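Local coordinates for BrkA translocator (Bordetella pertussis, PDB 3QQ2), which forms the outer-membrane beta-barrel that lets the passenger domain of a serum resistance autotransporter reach the bacterial surface, at residues Leu164-Gly169 with Ala184-Leu189; Ala138-Glu143 with Ala160-Trp165; Asp116-Ile121 with Thr130-Thr135. The protein carries 1 engineered substitution. One frame throughout, in Å; residues are numbered along the deposited sequence.

From the N terminus, interaction 3 comes first. It closes a loop between strands 104-120 and 130-149, with eight residues between its two segments. Interaction 2 follows on strand 130-149, almost at once in sequence, and pairs it with strand 154-173 across 16 residues. Interaction 1 begins where interaction 2 ends, sharing Leu164 and Trp165, and joins strand 154-173 to strand 186-201 across 14 residues. None nests inside another. Together they tie four neighbouring antiparallel strands of the barrel wall. Interactions 1 and 2 lie about 11 Å apart between centres and are linked by Leu189 with Met163 and Arg166 with Ala138. Interaction 3 lies farther along, touching interaction 1 through Thr135 and Ser168.

Interaction 1: residues Leu164-Gly169 with Ala184-Leu189; sequences LWRTSG and ANTATL
Trp165 and Ala187 form an antiparallel hydrogen-bonded pair between neighbouring strands of the autotransporter beta-barrel. Trp165 N bonds to Ala187 O at 3.0 Å, and Ala187 N bonds back to Trp165 O at 2.8 Å. Past the regular pairing, a further bond runs from Thr167 N to Asn185 O at 3.0 Å.

The indole of Trp165 is the main packing group. Its chi1 of 64° places CG between the backbone N and the carbonyl carbon, and this brings the ring over the partner strand. The methyl of Ala187 lies over one ring face, offset toward the rim; Trp165 CZ2 and Ala187 CB are 3.8 Å apart. Leu189 CD1 sits at the ring edge. Ala187 also touches Lys221 of strand 207-221, so this face of the wall continues into the next strand.

Asn185 meets the far end of the indole. Its amide plane stands 81° to the ring, with ND2 near CZ3. The same ND2 lies beside CG2 of Thr167, so the amide sits against both side chains. Asn185 also packs on Asn176 of the second subunit.

On the other face of the sheet, Leu164 lies beside Thr188, and Arg166 beside Thr186. These pairs point the same way, with the CG of Arg166 against the CB of Thr186.

Ala184 covers the end of the contact, where the regular pairing has stopped. Ala184 CB lies 3.4 Å from Thr167 O and 3.3 Å from Gly169 N.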
ATOM      1  N   LEU A 164      -9.913 -26.718   2.763  1.00 76.64           N
ATOM      2  CA  LEU A 164      -8.807 -25.945   3.342  1.00 77.46           C
ATOM      3  C   LEU A 164      -8.113 -25.197   2.227  1.00 76.09           C
ATOM      4  O   LEU A 164      -7.898 -25.753   1.161  1.00 75.37           O
ATOM      5  CB  LEU A 164      -7.781 -26.839   4.059  1.00 78.35           C
ATOM      6  CG  LEU A 164      -8.136 -27.898   5.135  1.00 81.43           C
ATOM      7  CD1 LEU A 164      -6.912 -28.288   6.000  1.00 81.90           C
ATOM      8  CD2 LEU A 164      -9.305 -27.497   6.052  1.00 84.01           C
ATOM      9  N   TRP A 165      -7.780 -23.936   2.446  1.00 76.55           N
ATOM     10  CA  TRP A 165      -6.931 -23.266   1.484  1.00 76.13           C
ATOM     11  C   TRP A 165      -6.095 -22.132   2.044  1.00 76.53           C
ATOM     12  O   TRP A 165      -6.503 -21.484   3.015  1.00 77.58           O
ATOM     13  CB  TRP A 165      -7.740 -22.792   0.296  1.00 75.69           C
ATOM     14  CG  TRP A 165      -8.726 -21.797   0.613  1.00 79.30           C
ATOM     15  CD1 TRP A 165     -10.015 -22.018   0.914  1.00 82.63           C
ATOM     16  CD2 TRP A 165      -8.531 -20.384   0.647  1.00 83.70           C
ATOM     17  NE1 TRP A 165     -10.658 -20.830   1.148  1.00 85.55           N
ATOM     18  CE2 TRP A 165      -9.766 -19.806   0.985  1.00 85.79           C
ATOM     19  CE3 TRP A 165      -7.423 -19.547   0.439  1.00 85.89           C
ATOM     20  CZ2 TRP A 165      -9.937 -18.421   1.123  1.00 88.49           C
ATOM     21  CZ3 TRP A 165      -7.592 -18.163   0.568  1.00 87.68           C
ATOM     22  CH2 TRP A 165      -8.840 -17.618   0.907  1.00 89.06           C
ATOM     23  N   ARG A 166      -4.929 -21.911   1.423  1.00 75.07           N
ATOM     24  CA  ARG A 166      -4.067 -20.806   1.787  1.00 75.29           C
ATOM     25  C   ARG A 166      -3.702 -19.947   0.611  1.00 73.63           C
ATOM     26  O   ARG A 166      -3.445 -20.419  -0.477  1.00 72.31           O
ATOM     27  CB  ARG A 166      -2.798 -21.232   2.532  1.00 76.65           C
ATOM     28  CG  ARG A 166      -2.353 -20.098   3.514  1.00 81.52           C
ATOM     29  CD  ARG A 166      -0.837 -19.895   3.718  1.00 85.79           C
ATOM     30  NE  ARG A 166      -0.310 -20.615   4.882  1.00 89.71           N
ATOM     31  CZ  ARG A 166       0.451 -21.714   4.823  1.00 91.54           C
ATOM     32  NH1 ARG A 166       0.804 -22.251   3.652  1.00 90.96           N
ATOM     33  NH2 ARG A 166       0.878 -22.275   5.947  1.00 93.38           N
ATOM     34  N   THR A 167      -3.662 -18.658   0.874  1.00 74.04           N
ATOM     35  CA  THR A 167      -3.181 -17.666  -0.045  1.00 73.11           C
ATOM     36  C   THR A 167      -1.874 -17.157   0.548  1.00 73.94           C
ATOM     37  O   THR A 167      -1.705 -17.194   1.773  1.00 75.15           O
ATOM     38  CB  THR A 167      -4.254 -16.577  -0.177  1.00 73.57           C
ATOM     39  OG1 THR A 167      -4.691 -16.526  -1.536  1.00 72.67           O
ATOM     40  CG2 THR A 167      -3.786 -15.185   0.316  1.00 75.39           C
ATOM     41  N   SER A 168      -0.945 -16.725  -0.307  1.00 73.21           N
ATOM     42  CA  SER A 168       0.370 -16.238   0.145  1.00 74.13           C
ATOM     43  C   SER A 168       0.337 -14.739   0.348  1.00 75.88           C
ATOM     44  O   SER A 168      -0.529 -14.064  -0.215  1.00 75.40           O
ATOM     45  CB  SER A 168       1.480 -16.611  -0.841  1.00 73.05           C
ATOM     46  OG  SER A 168       1.409 -15.848  -2.037  1.00 71.93           O
ATOM     47  N   GLY A 169       1.268 -14.228   1.151  1.00 78.09           N
ATOM     48  CA  GLY A 169       1.354 -12.798   1.426  1.00 81.01           C
ATOM     49  C   GLY A 169       2.480 -12.123   0.670  1.00 82.65           C
ATOM     50  O   GLY A 169       3.257 -12.790  -0.013  1.00 81.68           O
ATOM     51  N   ALA A 184      -1.339 -12.851   3.918  1.00 84.08           N
ATOM     52  CA  ALA A 184      -1.528 -14.284   3.702  1.00 81.99           C
ATOM     53  C   ALA A 184      -2.658 -14.799   4.603  1.00 82.37           C
ATOM     54  O   ALA A 184      -2.418 -15.296   5.714  1.00 83.34           O
ATOM     55  CB  ALA A 184      -0.234 -15.055   3.960  1.00 81.78           C
ATOM     56  N   ASN A 185      -3.892 -14.661   4.131  1.00 81.34           N
ATOM     57  CA  ASN A 185      -5.011 -15.342   4.765  1.00 81.27           C
ATOM     58  C   ASN A 185      -4.999 -16.853   4.465  1.00 78.43           C
ATOM     59  O   ASN A 185      -4.458 -17.282   3.461  1.00 76.45           O
ATOM     60  CB  ASN A 185      -6.323 -14.702   4.329  1.00 81.96           C
ATOM     61  CG  ASN A 185      -6.450 -14.606   2.815  1.00 82.94           C
ATOM     62  OD1 ASN A 185      -6.638 -13.510   2.271  1.00 86.63           O
ATOM     63  ND2 ASN A 185      -6.341 -15.748   2.124  1.00 82.81           N
ATOM     64  N   THR A 186      -5.607 -17.632   5.353  1.00 78.23           N
ATOM     65  CA  THR A 186      -5.592 -19.096   5.337  1.00 76.60           C
ATOM     66  C   THR A 186      -6.920 -19.583   5.937  1.00 76.65           C
ATOM     67  O   THR A 186      -7.176 -19.356   7.116  1.00 78.32           O
ATOM     68  CB  THR A 186      -4.365 -19.653   6.130  1.00 77.51           C
ATOM     69  OG1 THR A 186      -4.595 -21.004   6.532  1.00 76.72           O
ATOM     70  CG2 THR A 186      -4.087 -18.838   7.375  1.00 80.66           C
ATOM     71  N   ALA A 187      -7.756 -20.249   5.132  1.00 74.92           N
ATOM     72  CA  ALA A 187      -9.185 -20.483   5.495  1.00 74.86           C
ATOM     73  C   ALA A 187      -9.774 -21.909   5.398  1.00 73.61           C
ATOM     74  O   ALA A 187      -9.687 -22.558   4.352  1.00 72.18           O
ATOM     75  CB  ALA A 187     -10.089 -19.503   4.716  1.00 74.19           C
ATOM     76  N   THR A 188     -10.421 -22.350   6.479  1.00 74.36           N
ATOM     77  CA  THR A 188     -11.256 -23.567   6.491  1.00 73.43           C
ATOM     78  C   THR A 188     -12.731 -23.338   6.083  1.00 72.57           C
ATOM     79  O   THR A 188     -13.305 -22.298   6.382  1.00 73.06           O
ATOM     80  CB  THR A 188     -11.190 -24.269   7.866  1.00 75.29           C
ATOM     81  OG1 THR A 188     -10.009 -25.080   7.920  1.00 75.64           O
ATOM     82  CG2 THR A 188     -12.400 -25.160   8.101  1.00 75.49           C
ATOM     83  N   LEU A 189     -13.302 -24.306   5.358  1.00 71.12           N
ATOM     84  CA  LEU A 189     -14.736 -24.381   5.057  1.00 70.63           C
ATOM     85  C   LEU A 189     -15.270 -25.724   5.443  1.00 71.24           C
ATOM     86  O   LEU A 189     -14.607 -26.746   5.233  1.00 69.94           O
ATOM     87  CB  LEU A 189     -15.041 -24.183   3.573  1.00 68.30           C
ATOM     88  CG  LEU A 189     -15.382 -22.765   3.111  1.00 68.25           C
ATOM     89  CD1 LEU A 189     -14.159 -21.834   3.254  1.00 68.48           C
ATOM     90  CD2 LEU A 189     -15.948 -22.734   1.684  1.00 64.58           C
TER

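Interaction 2: residues Ala138-Glu143 with Ala160-Trp165; sequences AAWSLE and AEVMLW
Trp140 and Leu164 hold each other by two backbone hydrogen bonds. Trp140 N donates to Leu164 O, and Leu164 N donates to Trp140 O, both at 2.7 Å. Two residues along, Leu142 N bonds to Val162 O at 3.0 Å. The return bond from Val162 N to Leu142 O has the same length but is more bent, with 134° at the hydrogen. Ala139-Trp165, Ser141-Met163 and Glu143-Glu161 are the non-hydrogen-bonded pairs of this antiparallel ladder.

Glu143 and Glu161 bring two carboxylates together. Both chains are extended beyond CG, and the carboxylate planes are 70° apart. Glu143 OE2 and Glu161 OE2 are modelled 3.0 Å apart, a meeting of like charges and not a bond. The other oxygen of Glu161, OE1, makes a salt bridge with Arg191 on strand 186-201. Glu143 OE1 lies near a further acid, Asp107 of strand 104-120.

Along the same face, Met163 turns at chi2 (105°) after a CG that lies anti to the backbone N. Met163 SD thus passes Ser141 CB, and Met163 CE lies 3.7 Å from Ala139 CB. Ala139 CB also meets the CB of Trp165.

The opposite face is apolar. Trp140 and Leu164 run side by side, pointing the same way. Leu164 CG lies at the edge of the Trp140 indole, near its plane, 3.6 Å from Trp140 CE3. Val162 extends this layer more loosely, CG2 toward Trp140 CZ3 and CG1 toward Leu142 CD1.

A mixed face with acids and a serine beside Met163 and Trp165, and an apolar face opposite, are consistent with a transmembrane beta-hairpin whose faces turn to the pore and to lipid, as in the outer-membrane autotransporter barrel.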
ATOM      1  N   ALA A 138      -3.089 -22.563  -2.555  1.00 61.14           N
ATOM      2  CA  ALA A 138      -3.367 -23.960  -2.593  1.00 60.44           C
ATOM      3  C   ALA A 138      -4.757 -24.133  -2.014  1.00 60.94           C
ATOM      4  O   ALA A 138      -5.207 -23.339  -1.182  1.00 61.99           O
ATOM      5  CB  ALA A 138      -2.382 -24.678  -1.762  1.00 61.49           C
ATOM      6  N   ALA A 139      -5.444 -25.181  -2.432  1.00 60.43           N
ATOM      7  CA  ALA A 139      -6.746 -25.479  -1.890  1.00 60.59           C
ATOM      8  C   ALA A 139      -6.873 -26.970  -1.865  1.00 61.37           C
ATOM      9  O   ALA A 139      -6.676 -27.637  -2.892  1.00 61.19           O
ATOM     10  CB  ALA A 139      -7.798 -24.878  -2.758  1.00 59.75           C
ATOM     11  N   TRP A 140      -7.162 -27.512  -0.697  1.00 63.09           N
ATOM     12  CA  TRP A 140      -7.338 -28.939  -0.577  1.00 65.04           C
ATOM     13  C   TRP A 140      -8.729 -29.170  -0.043  1.00 65.97           C
ATOM     14  O   TRP A 140      -9.138 -28.555   0.933  1.00 67.29           O
ATOM     15  CB  TRP A 140      -6.275 -29.527   0.350  1.00 66.56           C
ATOM     16  CG  TRP A 140      -6.499 -30.984   0.797  1.00 70.60           C
ATOM     17  CD1 TRP A 140      -5.996 -32.107   0.208  1.00 71.02           C
ATOM     18  CD2 TRP A 140      -7.249 -31.445   1.949  1.00 74.38           C
ATOM     19  NE1 TRP A 140      -6.373 -33.225   0.908  1.00 72.30           N
ATOM     20  CE2 TRP A 140      -7.143 -32.852   1.978  1.00 74.55           C
ATOM     21  CE3 TRP A 140      -8.009 -30.801   2.948  1.00 75.95           C
ATOM     22  CZ2 TRP A 140      -7.765 -33.637   2.971  1.00 76.92           C
ATOM     23  CZ3 TRP A 140      -8.631 -31.587   3.937  1.00 77.79           C
ATOM     24  CH2 TRP A 140      -8.500 -32.990   3.935  1.00 77.70           C
ATOM     25  N   SER A 141      -9.481 -30.049  -0.678  1.00 66.29           N
ATOM     26  CA  SER A 141     -10.811 -30.313  -0.182  1.00 67.24           C
ATOM     27  C   SER A 141     -11.060 -31.784  -0.157  1.00 67.89           C
ATOM     28  O   SER A 141     -10.459 -32.561  -0.898  1.00 67.63           O
ATOM     29  CB  SER A 141     -11.848 -29.658  -1.061  1.00 66.58           C
ATOM     30  OG  SER A 141     -11.865 -30.323  -2.306  1.00 67.75           O
ATOM     31  N   LEU A 142     -11.971 -32.154   0.716  1.00 69.30           N
ATOM     32  CA  LEU A 142     -12.317 -33.530   0.909  1.00 70.58           C
ATOM     33  C   LEU A 142     -13.814 -33.539   1.070  1.00 71.36           C
ATOM     34  O   LEU A 142     -14.377 -32.748   1.827  1.00 72.07           O
ATOM     35  CB  LEU A 142     -11.615 -34.100   2.144  1.00 71.87           C
ATOM     36  CG  LEU A 142     -11.755 -35.585   2.490  1.00 72.11           C
ATOM     37  CD1 LEU A 142     -13.040 -35.803   3.243  1.00 71.63           C
ATOM     38  CD2 LEU A 142     -11.648 -36.506   1.264  1.00 69.34           C
ATOM     39  N   GLU A 143     -14.445 -34.443   0.337  1.00 71.79           N
ATOM     40  CA  GLU A 143     -15.872 -34.458   0.208  1.00 72.28           C
ATOM     41  C   GLU A 143     -16.355 -35.868   0.119  1.00 73.21           C
ATOM     42  O   GLU A 143     -15.729 -36.691  -0.525  1.00 73.06           O
ATOM     43  CB  GLU A 143     -16.224 -33.738  -1.052  1.00 70.81           C
ATOM     44  CG  GLU A 143     -17.625 -33.910  -1.460  1.00 72.92           C
ATOM     45  CD  GLU A 143     -17.850 -33.293  -2.804  1.00 74.52           C
ATOM     46  OE1 GLU A 143     -18.499 -33.942  -3.652  1.00 74.86           O
ATOM     47  OE2 GLU A 143     -17.345 -32.167  -3.020  1.00 75.41           O
ATOM     48  N   ALA A 160     -21.171 -34.069   2.599  1.00 81.00           N
ATOM     49  CA  ALA A 160     -20.312 -33.268   3.454  1.00 81.30           C
ATOM     50  C   ALA A 160     -18.991 -32.912   2.740  1.00 79.80           C
ATOM     51  O   ALA A 160     -18.379 -33.745   2.068  1.00 79.04           O
ATOM     52  CB  ALA A 160     -20.070 -33.982   4.773  1.00 82.73           C
ATOM     53  N   GLU A 161     -18.594 -31.653   2.872  1.00 79.31           N
ATOM     54  CA  GLU A 161     -17.406 -31.136   2.243  1.00 78.12           C
ATOM     55  C   GLU A 161     -16.668 -30.209   3.207  1.00 78.51           C
ATOM     56  O   GLU A 161     -17.152 -29.136   3.586  1.00 78.57           O
ATOM     57  CB  GLU A 161     -17.750 -30.402   0.928  1.00 77.16           C
ATOM     58  CG  GLU A 161     -16.487 -29.892   0.149  1.00 78.26           C
ATOM     59  CD  GLU A 161     -16.794 -29.099  -1.139  1.00 79.84           C
ATOM     60  OE1 GLU A 161     -17.557 -28.090  -1.088  1.00 81.92           O
ATOM     61  OE2 GLU A 161     -16.247 -29.481  -2.204  1.00 77.43           O
ATOM     62  N   VAL A 162     -15.491 -30.651   3.620  1.00 78.62           N
ATOM     63  CA  VAL A 162     -14.528 -29.775   4.275  1.00 78.81           C
ATOM     64  C   VAL A 162     -13.543 -29.243   3.212  1.00 76.62           C
ATOM     65  O   VAL A 162     -13.176 -29.952   2.291  1.00 75.11           O
ATOM     66  CB  VAL A 162     -13.833 -30.493   5.469  1.00 80.39           C
ATOM     67  CG1 VAL A 162     -13.930 -32.003   5.322  1.00 81.04           C
ATOM     68  CG2 VAL A 162     -12.374 -30.068   5.621  1.00 80.84           C
ATOM     69  N   MET A 163     -13.156 -27.983   3.329  1.00 76.59           N
ATOM     70  CA  MET A 163     -12.251 -27.357   2.373  1.00 75.85           C
ATOM     71  C   MET A 163     -11.186 -26.531   3.120  1.00 76.91           C
ATOM     72  O   MET A 163     -11.511 -25.773   4.031  1.00 78.19           O
ATOM     73  CB  MET A 163     -13.061 -26.506   1.391  1.00 74.89           C
ATOM     74  CG  MET A 163     -12.316 -25.392   0.692  1.00 75.35           C
ATOM     75  SD  MET A 163     -11.960 -25.779  -1.029  1.00 78.48           S
ATOM     76  CE  MET A 163     -11.208 -24.240  -1.556  1.00 75.98           C
ATOM     77  N   LEU A 164      -9.913 -26.718   2.763  1.00 76.64           N
ATOM     78  CA  LEU A 164      -8.807 -25.945   3.342  1.00 77.46           C
ATOM     79  C   LEU A 164      -8.113 -25.197   2.227  1.00 76.09           C
ATOM     80  O   LEU A 164      -7.898 -25.753   1.161  1.00 75.37           O
ATOM     81  CB  LEU A 164      -7.781 -26.839   4.059  1.00 78.35           C
ATOM     82  CG  LEU A 164      -8.136 -27.898   5.135  1.00 81.43           C
ATOM     83  CD1 LEU A 164      -6.912 -28.288   6.000  1.00 81.90           C
ATOM     84  CD2 LEU A 164      -9.305 -27.497   6.052  1.00 84.01           C
ATOM     85  N   TRP A 165      -7.780 -23.936   2.446  1.00 76.55           N
ATOM     86  CA  TRP A 165      -6.931 -23.266   1.484  1.00 76.13           C
ATOM     87  C   TRP A 165      -6.095 -22.132   2.044  1.00 76.53           C
ATOM     88  O   TRP A 165      -6.503 -21.484   3.015  1.00 77.58           O
ATOM     89  CB  TRP A 165      -7.740 -22.792   0.296  1.00 75.69           C
ATOM     90  CG  TRP A 165      -8.726 -21.797   0.613  1.00 79.30           C
ATOM     91  CD1 TRP A 165     -10.015 -22.018   0.914  1.00 82.63           C
ATOM     92  CD2 TRP A 165      -8.531 -20.384   0.647  1.00 83.70           C
ATOM     93  NE1 TRP A 165     -10.658 -20.830   1.148  1.00 85.55           N
ATOM     94  CE2 TRP A 165      -9.766 -19.806   0.985  1.00 85.79           C
ATOM     95  CE3 TRP A 165      -7.423 -19.547   0.439  1.00 85.89           C
ATOM     96  CZ2 TRP A 165      -9.937 -18.421   1.123  1.00 88.49           C
ATOM     97  CZ3 TRP A 165      -7.592 -18.163   0.568  1.00 87.68           C
ATOM     98  CH2 TRP A 165      -8.840 -17.618   0.907  1.00 89.06           C
TER

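Interaction 3: residues Asp116-Ile121 with Thr130-Thr135; sequences DQQYNI and TADYRT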
ATOM      1  N   ASP A 116      -2.493 -13.245 -10.155  1.00 67.04           N
ATOM      2  CA  ASP A 116      -2.061 -11.951 -10.632  1.00 67.95           C
ATOM      3  C   ASP A 116      -3.138 -10.949 -10.368  1.00 68.78           C
ATOM      4  O   ASP A 116      -4.172 -10.951 -11.034  1.00 68.52           O
ATOM      5  CB  ASP A 116      -1.913 -11.996 -12.130  1.00 67.85           C
ATOM      6  CG  ASP A 116      -0.499 -12.092 -12.567  1.00 69.50           C
ATOM      7  OD1 ASP A 116       0.289 -12.821 -11.917  1.00 70.54           O
ATOM      8  OD2 ASP A 116      -0.185 -11.435 -13.586  1.00 71.25           O
ATOM      9  N   GLN A 117      -2.904 -10.071  -9.417  1.00 70.38           N
ATOM     10  CA  GLN A 117      -3.927  -9.127  -9.053  1.00 72.09           C
ATOM     11  C   GLN A 117      -3.476  -7.739  -9.373  1.00 73.85           C
ATOM     12  O   GLN A 117      -2.327  -7.402  -9.142  1.00 74.70           O
ATOM     13  CB  GLN A 117      -4.264  -9.272  -7.578  1.00 72.70           C
ATOM     14  CG  GLN A 117      -3.242 -10.090  -6.812  1.00 73.64           C
ATOM     15  CD  GLN A 117      -3.876 -11.143  -5.910  1.00 75.94           C
ATOM     16  OE1 GLN A 117      -3.336 -12.254  -5.768  1.00 75.78           O
ATOM     17  NE2 GLN A 117      -5.029 -10.802  -5.289  1.00 76.78           N
ATOM     18  N   GLN A 118      -4.372  -6.956  -9.954  1.00 75.09           N
ATOM     19  CA  GLN A 118      -4.138  -5.540 -10.123  1.00 78.09           C
ATOM     20  C   GLN A 118      -5.180  -4.818  -9.297  1.00 79.27           C
ATOM     21  O   GLN A 118      -6.281  -4.591  -9.769  1.00 79.73           O
ATOM     22  CB  GLN A 118      -4.284  -5.111 -11.582  1.00 78.65           C
ATOM     23  CG  GLN A 118      -3.677  -6.030 -12.627  1.00 80.73           C
ATOM     24  CD  GLN A 118      -4.469  -5.985 -13.944  1.00 86.74           C
ATOM     25  OE1 GLN A 118      -3.978  -6.415 -15.003  1.00 88.68           O
ATOM     26  NE2 GLN A 118      -5.706  -5.467 -13.882  1.00 87.79           N
ATOM     27  N   TYR A 119      -4.856  -4.456  -8.064  1.00 80.54           N
ATOM     28  CA  TYR A 119      -5.816  -3.715  -7.249  1.00 82.35           C
ATOM     29  C   TYR A 119      -5.803  -2.249  -7.592  1.00 84.35           C
ATOM     30  O   TYR A 119      -4.795  -1.717  -8.062  1.00 84.89           O
ATOM     31  CB  TYR A 119      -5.592  -3.951  -5.753  1.00 83.29           C
ATOM     32  CG  TYR A 119      -6.317  -5.190  -5.274  1.00 83.75           C
ATOM     33  CD1 TYR A 119      -7.516  -5.096  -4.568  1.00 85.85           C
ATOM     34  CD2 TYR A 119      -5.825  -6.466  -5.580  1.00 83.57           C
ATOM     35  CE1 TYR A 119      -8.193  -6.245  -4.156  1.00 85.78           C
ATOM     36  CE2 TYR A 119      -6.494  -7.620  -5.175  1.00 83.13           C
ATOM     37  CZ  TYR A 119      -7.667  -7.502  -4.464  1.00 84.15           C
ATOM     38  OH  TYR A 119      -8.307  -8.651  -4.079  1.00 83.92           O
ATOM     39  N   ASN A 120      -6.935  -1.596  -7.379  1.00 85.77           N
ATOM     40  CA  ASN A 120      -7.026  -0.169  -7.666  1.00 88.61           C
ATOM     41  C   ASN A 120      -8.018   0.601  -6.792  1.00 90.85           C
ATOM     42  O   ASN A 120      -9.205   0.621  -7.084  1.00 91.30           O
ATOM     43  CB  ASN A 120      -7.358   0.035  -9.133  1.00 88.19           C
ATOM     44  CG  ASN A 120      -7.032   1.412  -9.585  1.00 91.29           C
ATOM     45  OD1 ASN A 120      -7.355   2.378  -8.904  1.00 94.81           O
ATOM     46  ND2 ASN A 120      -6.365   1.529 -10.730  1.00 91.90           N
ATOM     47  N   ILE A 121      -7.536   1.252  -5.740  1.00 92.72           N
ATOM     48  CA  ILE A 121      -8.450   1.807  -4.744  1.00 95.30           C
ATOM     49  C   ILE A 121      -8.541   3.329  -4.797  1.00 98.96           C
ATOM     50  O   ILE A 121      -7.878   3.976  -5.604  1.00 99.80           O
ATOM     51  CB  ILE A 121      -8.085   1.342  -3.305  1.00 95.38           C
ATOM     52  CG1 ILE A 121      -7.805  -0.166  -3.262  1.00 92.91           C
ATOM     53  CG2 ILE A 121      -9.194   1.689  -2.307  1.00 97.83           C
ATOM     54  CD1 ILE A 121      -8.975  -1.051  -3.692  1.00 91.69           C
ATOM     55  N   THR A 130      -2.474   2.324  -6.029  1.00 81.44           N
ATOM     56  CA  THR A 130      -2.501   1.266  -7.067  1.00 78.37           C
ATOM     57  C   THR A 130      -1.620   0.065  -6.716  1.00 76.30           C
ATOM     58  O   THR A 130      -0.550   0.236  -6.180  1.00 77.14           O
ATOM     59  CB  THR A 130      -2.114   1.838  -8.440  1.00 78.55           C
ATOM     60  OG1 THR A 130      -3.302   2.121  -9.178  1.00 77.61           O
ATOM     61  CG2 THR A 130      -1.216   0.885  -9.240  1.00 76.68           C
ATOM     62  N   ALA A 131      -2.072  -1.141  -7.009  1.00 74.22           N
ATOM     63  CA  ALA A 131      -1.265  -2.317  -6.709  1.00 73.46           C
ATOM     64  C   ALA A 131      -1.255  -3.362  -7.823  1.00 72.14           C
ATOM     65  O   ALA A 131      -2.207  -3.505  -8.592  1.00 71.47           O
ATOM     66  CB  ALA A 131      -1.706  -2.942  -5.417  1.00 72.89           C
ATOM     67  N   ASP A 132      -0.171  -4.118  -7.873  1.00 72.33           N
ATOM     68  CA  ASP A 132       0.051  -5.064  -8.940  1.00 71.49           C
ATOM     69  C   ASP A 132       1.029  -6.130  -8.477  1.00 70.69           C
ATOM     70  O   ASP A 132       2.206  -5.832  -8.300  1.00 71.65           O
ATOM     71  CB  ASP A 132       0.666  -4.301 -10.092  1.00 72.92           C
ATOM     72  CG  ASP A 132      -0.073  -4.504 -11.359  1.00 74.36           C
ATOM     73  OD1 ASP A 132      -0.295  -5.678 -11.703  1.00 75.88           O
ATOM     74  OD2 ASP A 132      -0.434  -3.495 -12.007  1.00 77.92           O
ATOM     75  N   TYR A 133       0.569  -7.365  -8.276  1.00 69.33           N
ATOM     76  CA  TYR A 133       1.474  -8.420  -7.786  1.00 69.15           C
ATOM     77  C   TYR A 133       1.013  -9.864  -8.007  1.00 68.09           C
ATOM     78  O   TYR A 133      -0.175 -10.122  -8.187  1.00 67.35           O
ATOM     79  CB  TYR A 133       1.738  -8.220  -6.305  1.00 69.79           C
ATOM     80  CG  TYR A 133       0.471  -8.167  -5.505  1.00 69.19           C
ATOM     81  CD1 TYR A 133      -0.233  -6.972  -5.386  1.00 70.44           C
ATOM     82  CD2 TYR A 133      -0.035  -9.307  -4.874  1.00 65.92           C
ATOM     83  CE1 TYR A 133      -1.402  -6.902  -4.663  1.00 70.06           C
ATOM     84  CE2 TYR A 133      -1.205  -9.252  -4.156  1.00 66.12           C
ATOM     85  CZ  TYR A 133      -1.884  -8.034  -4.053  1.00 68.57           C
ATOM     86  OH  TYR A 133      -3.045  -7.914  -3.331  1.00 69.43           O
ATOM     87  N   ARG A 134       1.974 -10.795  -7.969  1.00 68.86           N
ATOM     88  CA  ARG A 134       1.704 -12.238  -8.042  1.00 68.09           C
ATOM     89  C   ARG A 134       1.625 -12.814  -6.639  1.00 68.01           C
ATOM     90  O   ARG A 134       2.217 -12.286  -5.708  1.00 68.59           O
ATOM     91  CB  ARG A 134       2.761 -12.997  -8.871  1.00 67.92           C
ATOM     92  CG  ARG A 134       2.885 -12.576 -10.361  1.00 71.34           C
ATOM     93  CD  ARG A 134       3.624 -13.636 -11.271  1.00 76.95           C
ATOM     94  NE  ARG A 134       2.713 -14.553 -11.992  1.00 79.99           N
ATOM     95  CZ  ARG A 134       2.596 -15.875 -11.779  1.00 81.49           C
ATOM     96  NH1 ARG A 134       3.354 -16.477 -10.854  1.00 82.73           N
ATOM     97  NH2 ARG A 134       1.718 -16.605 -12.499  1.00 79.62           N
ATOM     98  N   THR A 135       0.883 -13.908  -6.516  1.00 67.58           N
ATOM     99  CA  THR A 135       0.579 -14.559  -5.247  1.00 68.04           C
ATOM    100  C   THR A 135       0.409 -16.056  -5.478  1.00 66.87           C
ATOM    101  O   THR A 135       0.169 -16.489  -6.611  1.00 66.06           O
ATOM    102  CB  THR A 135      -0.713 -13.982  -4.684  1.00 68.26           C
ATOM    103  OG1 THR A 135      -0.402 -12.779  -3.985  1.00 70.67           O
ATOM    104  CG2 THR A 135      -1.378 -14.942  -3.719  1.00 68.91           C
TER
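Gln117 lies across the ring of Tyr133. Its chi1 of 14° and the bend at chi2 bring Gln117 CG over one face of the phenol, 3.8 Å from the Tyr133 ring centroid, in a CH-pi contact. Beyond CG the amide plane is only 8° from the ring plane. Gln117 OE1 ends 3.3 Å from Thr135 CB. Tyr133 reaches back under Gln117 because its own CG sits between backbone N and carbonyl carbon (chi1 55°).

Behind these side chains, Gln117 N bonds to Tyr133 O and Tyr133 N to Gln117 O, each at 3.0 Å. Ala131 N adds a bond to Tyr119 O. On the face of Gln117 and Tyr133, Tyr119 CB packs on Ala131 CB.

The other face carries a salt bridge. Asp116 OD1 lies 3.0 Å from Arg134 NE. The carboxylate and guanidinium planes are well away from parallel, and OD1 is the oxygen nearest NE. Gln118 lies alongside Asp132, with CG near OD1.

Backbone atoms of Thr130 and Asp132 also bond to the second subunit. The pairing belongs to a beta-hairpin that extends past the barrel wall, probably on the extracellular side.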